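Local coordinates for protein CaaX farnesyltransferase beta subunit Ram1 (PDB 4L9P) that forms the zinc-binding beta subunit of a heterodimer that probably transfers farnesyl from farnesyl diphosphate to a cysteine fourth from the C-terminus of target proteins, at residues Ile338-Arg348 and Val372-Leu383. Sequence-based numbering, arbitrary orientation. Where two conformers were deposited one is given.
Sequences IATLLPWLSAR and VGNCWPLVQAAL
L345 lies over one face of the W376 indole. L345 CB already touches the ring rim, 3.8 Å from W376 CZ2. CG, anti to the backbone N (chi1 -162°), comes down on the same ring atom. Beyond it the methyls part: L345 CD2 sits 3.5 Å from the centroid of the W376 six-membered ring and 6° off its normal, a CH-pi contact, and also meets C375 CB and, in the V379 conformer given, V379 CG2; L345 CD1 turns to C375 CB at 3.8 Å and, more loosely, to V372 CG1. At the indole edge L342 arrives crosswise, L342 CD2 3.4 Å from W376 CZ3. The indole NH points to a water: W376 NE1 donates to it at 2.9 Å, and the water donates to L345 O, a bridge between the two segments. The ring of Y401 also stacks with that of W376. The helices 338-346 and 375-383 run roughly antiparallel, their directions at 148°, with the axes 11.6 Å apart at closest approach, within the alpha-alpha toroid of protein prenyltransferase beta subunits. Toward the start of 338-346, I338 and L383 slide past each other, I338 CG2 reaching L383 CD2, while I338 CD1 rests on A382 CB. At the opposite end R348 bends across V372, R348 CB 3.9 Å from V372 CG1, and its guanidinium goes on to S357; the V372 side chain lies about 10 Å from the zinc ion. The alpha subunit covers the neighbouring flank: R342 of the alpha subunit hydrogen-bonds S346 OG, and Y348 of the alpha subunit packs on L342.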
ATOM      1  N   ILE B 338      -0.561   2.896 -18.169  1.00  8.61           N
ATOM      2  CA  ILE B 338      -1.869   2.382 -17.806  1.00 11.08           C
ATOM      3  C   ILE B 338      -2.117   1.004 -18.435  1.00 12.79           C
ATOM      4  O   ILE B 338      -2.834   0.181 -17.856  1.00 12.40           O
ATOM      5  CB  ILE B 338      -2.999   3.439 -18.083  1.00 14.48           C
ATOM      6  CG1 ILE B 338      -2.801   4.613 -17.113  1.00 16.48           C
ATOM      7  CG2 ILE B 338      -4.368   2.833 -17.843  1.00 17.09           C
ATOM      8  CD1 ILE B 338      -3.692   5.811 -17.335  1.00 19.03           C
ATOM      9  N   ALA B 339      -1.483   0.716 -19.577  1.00 13.16           N
ATOM     10  CA  ALA B 339      -1.656  -0.595 -20.221  1.00 14.56           C
ATOM     11  C   ALA B 339      -1.219  -1.787 -19.420  1.00 13.34           C
ATOM     12  O   ALA B 339      -1.726  -2.897 -19.627  1.00 15.53           O
ATOM     13  CB  ALA B 339      -0.862  -0.614 -21.568  1.00 16.28           C
ATOM     14  N   THR B 340      -0.230  -1.574 -18.537  1.00 11.02           N
ATOM     15  CA  THR B 340       0.168  -2.634 -17.654  1.00  9.57           C
ATOM     16  C   THR B 340      -0.462  -2.482 -16.247  1.00  7.28           C
ATOM     17  O   THR B 340      -0.745  -3.498 -15.601  1.00  7.03           O
ATOM     18  CB  THR B 340       1.693  -2.699 -17.478  1.00  9.74           C
ATOM     19  OG1 THR B 340       2.159  -1.408 -17.041  1.00  8.70           O
ATOM     20  CG2 THR B 340       2.422  -3.149 -18.778  1.00 12.59           C
ATOM     21  N   LEU B 341      -0.697  -1.233 -15.793  1.00  5.37           N
ATOM     22  CA  LEU B 341      -1.322  -1.016 -14.498  1.00  4.77           C
ATOM     23  C   LEU B 341      -2.707  -1.636 -14.445  1.00  5.83           C
ATOM     24  O   LEU B 341      -3.069  -2.279 -13.471  1.00  5.37           O
ATOM     25  CB  LEU B 341      -1.384   0.472 -14.202  1.00  5.21           C
ATOM     26  CG  LEU B 341      -2.112   0.839 -12.924  1.00  5.05           C
ATOM     27  CD1 LEU B 341      -1.479   0.241 -11.669  1.00  5.95           C
ATOM     28  CD2 LEU B 341      -2.183   2.358 -12.803  1.00  7.70           C
ATOM     29  N   LEU B 342      -3.501  -1.403 -15.495  1.00  6.08           N
ATOM     30  CA  LEU B 342      -4.909  -1.864 -15.432  1.00  7.28           C
ATOM     31  C   LEU B 342      -5.069  -3.397 -15.256  1.00  6.50           C
ATOM     32  O   LEU B 342      -5.776  -3.831 -14.365  1.00  7.16           O
ATOM     33  CB  LEU B 342      -5.674  -1.386 -16.677  1.00 12.55           C
ATOM     34  CG  LEU B 342      -6.717  -0.391 -16.603  1.00 18.92           C
ATOM     35  CD1 LEU B 342      -7.381  -0.466 -18.036  1.00 19.47           C
ATOM     36  CD2 LEU B 342      -7.752  -0.661 -15.572  1.00 18.00           C
ATOM     37  N   PRO B 343      -4.378  -4.223 -16.064  1.00  6.56           N
ATOM     38  CA  PRO B 343      -4.573  -5.659 -15.868  1.00  6.77           C
ATOM     39  C   PRO B 343      -3.999  -6.100 -14.531  1.00  6.10           C
ATOM     40  O   PRO B 343      -4.595  -7.018 -13.961  1.00  6.76           O
ATOM     41  CB  PRO B 343      -3.828  -6.320 -17.049  1.00  6.61           C
ATOM     42  CG  PRO B 343      -2.906  -5.217 -17.645  1.00  8.62           C
ATOM     43  CD  PRO B 343      -3.661  -3.914 -17.320  1.00  8.32           C
ATOM     44  N   TRP B 344      -2.889  -5.491 -14.055  1.00  4.07           N
ATOM     45  CA  TRP B 344      -2.383  -5.951 -12.748  1.00  4.08           C
ATOM     46  C   TRP B 344      -3.387  -5.605 -11.628  1.00  3.62           C
ATOM     47  O   TRP B 344      -3.616  -6.398 -10.696  1.00  4.17           O
ATOM     48  CB  TRP B 344      -1.047  -5.232 -12.510  1.00  4.84           C
ATOM     49  CG  TRP B 344      -0.486  -5.517 -11.136  1.00  3.55           C
ATOM     50  CD1 TRP B 344       0.306  -6.589 -10.759  1.00  3.85           C
ATOM     51  CD2 TRP B 344      -0.667  -4.710  -9.982  1.00  2.94           C
ATOM     52  NE1 TRP B 344       0.618  -6.474  -9.401  1.00  4.29           N
ATOM     53  CE2 TRP B 344       0.021  -5.344  -8.893  1.00  4.16           C
ATOM     54  CE3 TRP B 344      -1.390  -3.528  -9.751  1.00  3.82           C
ATOM     55  CZ2 TRP B 344       0.096  -4.770  -7.617  1.00  3.90           C
ATOM     56  CZ3 TRP B 344      -1.323  -2.961  -8.472  1.00  4.75           C
ATOM     57  CH2 TRP B 344      -0.622  -3.613  -7.399  1.00  4.37           C
ATOM     58  N   LEU B 345      -4.000  -4.419 -11.720  1.00  3.65           N
ATOM     59  CA  LEU B 345      -5.017  -4.039 -10.719  1.00  3.86           C
ATOM     60  C   LEU B 345      -6.222  -4.971 -10.822  1.00  4.44           C
ATOM     61  O   LEU B 345      -6.697  -5.490  -9.791  1.00  4.88           O
ATOM     62  CB  LEU B 345      -5.423  -2.590 -10.961  1.00  6.16           C
ATOM     63  CG  LEU B 345      -6.115  -1.937  -9.800  1.00  8.71           C
ATOM     64  CD1 LEU B 345      -5.106  -1.744  -8.599  1.00  7.92           C
ATOM     65  CD2 LEU B 345      -6.624  -0.544 -10.223  1.00 10.11           C
ATOM     66  N   SER B 346      -6.659  -5.265 -12.058  1.00  4.58           N
ATOM     67  CA  SER B 346      -7.762  -6.203 -12.227  1.00  4.95           C
ATOM     68  C   SER B 346      -7.429  -7.581 -11.648  1.00  4.07           C
ATOM     69  O   SER B 346      -8.283  -8.216 -10.970  1.00  4.56           O
ATOM     70  CB  SER B 346      -8.047  -6.250 -13.735  1.00  5.70           C
ATOM     71  OG  SER B 346      -8.938  -7.331 -14.044  1.00  5.85           O
ATOM     72  N   ALA B 347      -6.178  -8.018 -11.835  1.00  3.91           N
ATOM     73  CA  ALA B 347      -5.781  -9.341 -11.370  1.00  3.72           C
ATOM     74  C   ALA B 347      -5.669  -9.445  -9.836  1.00  4.27           C
ATOM     75  O   ALA B 347      -5.443 -10.539  -9.325  1.00  5.23           O
ATOM     76  CB  ALA B 347      -4.383  -9.703 -11.980  1.00  5.65           C
ATOM     77  N   ARG B 348      -5.802  -8.336  -9.121  1.00  3.58           N
ATOM     78  CA  ARG B 348      -5.805  -8.451  -7.656  1.00  3.92           C
ATOM     79  C   ARG B 348      -7.013  -9.198  -7.113  1.00  3.97           C
ATOM     80  O   ARG B 348      -6.969  -9.714  -5.986  1.00  4.46           O
ATOM     81  CB  ARG B 348      -5.814  -7.041  -6.995  1.00  4.67           C
ATOM     82  CG  ARG B 348      -4.664  -6.095  -7.460  1.00  5.17           C
ATOM     83  CD  ARG B 348      -3.315  -6.248  -6.642  1.00  5.92           C
ATOM     84  NE  ARG B 348      -2.968  -7.649  -6.423  1.00  6.24           N
ATOM     85  CZ  ARG B 348      -2.496  -8.465  -7.361  1.00  6.89           C
ATOM     86  NH1 ARG B 348      -2.284  -9.761  -7.067  1.00  8.54           N
ATOM     87  NH2 ARG B 348      -2.276  -7.991  -8.593  1.00  6.67           N
ATOM     88  N   VAL B 372      -6.610  -1.552  -2.599  1.00  3.09           N
ATOM     89  CA  VAL B 372      -6.853  -1.847  -4.003  1.00  3.66           C
ATOM     90  C   VAL B 372      -8.186  -1.213  -4.440  1.00  3.83           C
ATOM     91  O   VAL B 372      -8.243  -0.598  -5.507  1.00  4.97           O
ATOM     92  CB  VAL B 372      -6.837  -3.374  -4.243  1.00  3.80           C
ATOM     93  CG1 VAL B 372      -7.297  -3.714  -5.642  1.00  4.81           C
ATOM     94  CG2 VAL B 372      -5.408  -3.918  -3.994  1.00  4.78           C
ATOM     95  N   GLY B 373      -9.254  -1.349  -3.629  1.00  4.11           N
ATOM     96  CA  GLY B 373     -10.590  -0.891  -4.067  1.00  4.55           C
ATOM     97  C   GLY B 373     -10.573   0.585  -4.451  1.00  4.27           C
ATOM     98  O   GLY B 373     -11.149   0.982  -5.473  1.00  6.18           O
ATOM     99  N   ASN B 374      -9.903   1.424  -3.656  1.00  4.62           N
ATOM    100  CA  ASN B 374      -9.900   2.851  -3.930  1.00  4.69           C
ATOM    101  C   ASN B 374      -8.888   3.263  -4.971  1.00  4.42           C
ATOM    102  O   ASN B 374      -8.881   4.451  -5.385  1.00  7.21           O
ATOM    103  CB  ASN B 374      -9.771   3.672  -2.640  1.00  6.13           C
ATOM    104  CG  ASN B 374     -11.150   3.950  -2.031  1.00  8.60           C
ATOM    105  OD1 ASN B 374     -12.105   4.289  -2.793  1.00 10.53           O
ATOM    106  ND2 ASN B 374     -11.269   3.897  -0.707  1.00 10.48           N
ATOM    107  N   CYS B 375      -8.075   2.311  -5.484  1.00  3.71           N
ATOM    108  CA  CYS B 375      -7.366   2.628  -6.733  1.00  4.13           C
ATOM    109  C   CYS B 375      -8.355   2.753  -7.888  1.00  4.64           C
ATOM    110  O   CYS B 375      -8.090   3.485  -8.871  1.00  6.03           O
ATOM    111  CB  CYS B 375      -6.366   1.554  -7.148  1.00  5.05           C
ATOM    112  SG  CYS B 375      -4.882   1.538  -6.076  1.00  5.90           S
ATOM    113  N   TRP B 376      -9.490   2.045  -7.815  1.00  4.87           N
ATOM    114  CA  TRP B 376     -10.385   2.007  -8.977  1.00  4.68           C
ATOM    115  C   TRP B 376     -11.012   3.360  -9.370  1.00  4.80           C
ATOM    116  O   TRP B 376     -11.000   3.708 -10.559  1.00  5.71           O
ATOM    117  CB  TRP B 376     -11.461   0.908  -8.828  1.00  5.02           C
ATOM    118  CG  TRP B 376     -10.824  -0.447  -9.094  1.00  5.82           C
ATOM    119  CD1 TRP B 376     -10.596  -1.496  -8.175  1.00  6.70           C
ATOM    120  CD2 TRP B 376     -10.287  -0.909 -10.358  1.00  6.37           C
ATOM    121  NE1 TRP B 376      -9.982  -2.565  -8.828  1.00  6.92           N
ATOM    122  CE2 TRP B 376      -9.776  -2.239 -10.145  1.00  6.72           C
ATOM    123  CE3 TRP B 376     -10.181  -0.333 -11.635  1.00  7.74           C
ATOM    124  CZ2 TRP B 376      -9.196  -2.990 -11.163  1.00  8.05           C
ATOM    125  CZ3 TRP B 376      -9.543  -1.081 -12.663  1.00  9.13           C
ATOM    126  CH2 TRP B 376      -9.083  -2.397 -12.408  1.00  9.72           C
ATOM    127  N   PRO B 377     -11.545   4.135  -8.401  1.00  5.23           N
ATOM    128  CA  PRO B 377     -12.069   5.453  -8.828  1.00  5.77           C
ATOM    129  C   PRO B 377     -10.961   6.328  -9.398  1.00  5.81           C
ATOM    130  O   PRO B 377     -11.268   7.162 -10.283  1.00  6.78           O
ATOM    131  CB  PRO B 377     -12.612   6.077  -7.523  1.00  7.31           C
ATOM    132  CG  PRO B 377     -12.722   4.961  -6.522  1.00  9.25           C
ATOM    133  CD  PRO B 377     -11.857   3.796  -6.998  1.00  7.22           C
ATOM    134  N   LEU B 378      -9.734   6.167  -8.907  1.00  5.47           N
ATOM    135  CA  LEU B 378      -8.629   7.007  -9.415  1.00  5.42           C
ATOM    136  C   LEU B 378      -8.310   6.600 -10.849  1.00  5.82           C
ATOM    137  O   LEU B 378      -8.198   7.467 -11.750  1.00  6.90           O
ATOM    138  CB  LEU B 378      -7.357   6.839  -8.544  1.00  6.34           C
ATOM    139  CG  LEU B 378      -7.637   7.200  -7.083  1.00  5.98           C
ATOM    140  CD1 LEU B 378      -6.319   6.963  -6.249  1.00  8.16           C
ATOM    141  CD2 LEU B 378      -8.169   8.611  -6.845  1.00  6.71           C
ATOM    142  N   VAL B 379      -8.169   5.283 -11.119  0.76  5.80           N
ATOM    143  CA  VAL B 379      -7.825   4.843 -12.476  0.76  6.86           C
ATOM    144  C   VAL B 379      -9.022   5.142 -13.408  0.76  6.56           C
ATOM    145  O   VAL B 379      -8.867   5.583 -14.564  0.76  6.47           O
ATOM    146  CB  VAL B 379      -7.472   3.334 -12.482  0.76  7.93           C
ATOM    147  CG1 VAL B 379      -7.397   2.744 -13.963  0.76  9.71           C
ATOM    148  CG2 VAL B 379      -6.116   3.167 -11.732  0.76  7.59           C
ATOM    149  N   GLN B 380     -10.233   4.871 -12.918  1.00  6.38           N
ATOM    150  CA  GLN B 380     -11.438   5.125 -13.743  1.00  8.07           C
ATOM    151  C   GLN B 380     -11.544   6.613 -14.107  1.00  7.09           C
ATOM    152  O   GLN B 380     -11.859   6.968 -15.263  1.00  7.61           O
ATOM    153  CB  GLN B 380     -12.640   4.586 -13.015  1.00  8.60           C
ATOM    154  CG  GLN B 380     -12.545   2.964 -13.120  1.00 10.80           C
ATOM    155  CD  GLN B 380     -13.421   2.107 -12.210  1.00 12.54           C
ATOM    156  OE1 GLN B 380     -13.292   0.883 -12.241  1.00 10.22           O
ATOM    157  NE2 GLN B 380     -14.331   2.714 -11.462  1.00 14.11           N
ATOM    158  N   ALA B 381     -11.190   7.499 -13.179  1.00  7.02           N
ATOM    159  CA  ALA B 381     -11.173   8.944 -13.510  1.00  7.40           C
ATOM    160  C   ALA B 381     -10.085   9.250 -14.536  1.00  6.90           C
ATOM    161  O   ALA B 381     -10.233  10.155 -15.370  1.00  9.78           O
ATOM    162  CB  ALA B 381     -10.932   9.783 -12.256  1.00  8.13           C
ATOM    163  N   ALA B 382      -8.945   8.550 -14.452  1.00  6.75           N
ATOM    164  CA  ALA B 382      -7.879   8.787 -15.429  1.00  7.45           C
ATOM    165  C   ALA B 382      -8.330   8.407 -16.840  1.00  9.01           C
ATOM    166  O   ALA B 382      -7.918   9.046 -17.802  1.00 11.79           O
ATOM    167  CB  ALA B 382      -6.590   8.034 -15.038  1.00  8.22           C
ATOM    168  N   LEU B 383      -9.212   7.402 -16.946  1.00  8.54           N
ATOM    169  CA  LEU B 383      -9.736   6.952 -18.224  1.00  9.65           C
ATOM    170  C   LEU B 383     -10.943   7.796 -18.666  1.00 10.02           C
ATOM    171  O   LEU B 383     -11.096   8.079 -19.890  1.00 13.30           O
ATOM    172  CB  LEU B 383     -10.211   5.505 -18.097  1.00 10.19           C
ATOM    173  CG  LEU B 383      -9.067   4.491 -17.818  1.00 10.57           C
ATOM    174  CD1 LEU B 383      -9.597   3.082 -17.636  1.00 10.85           C
ATOM    175  CD2 LEU B 383      -7.976   4.573 -18.895  1.00 12.94           C
TER
HETATM  176  O   HOH W   1      -9.324  -5.403  -8.771  1.00  9.73           O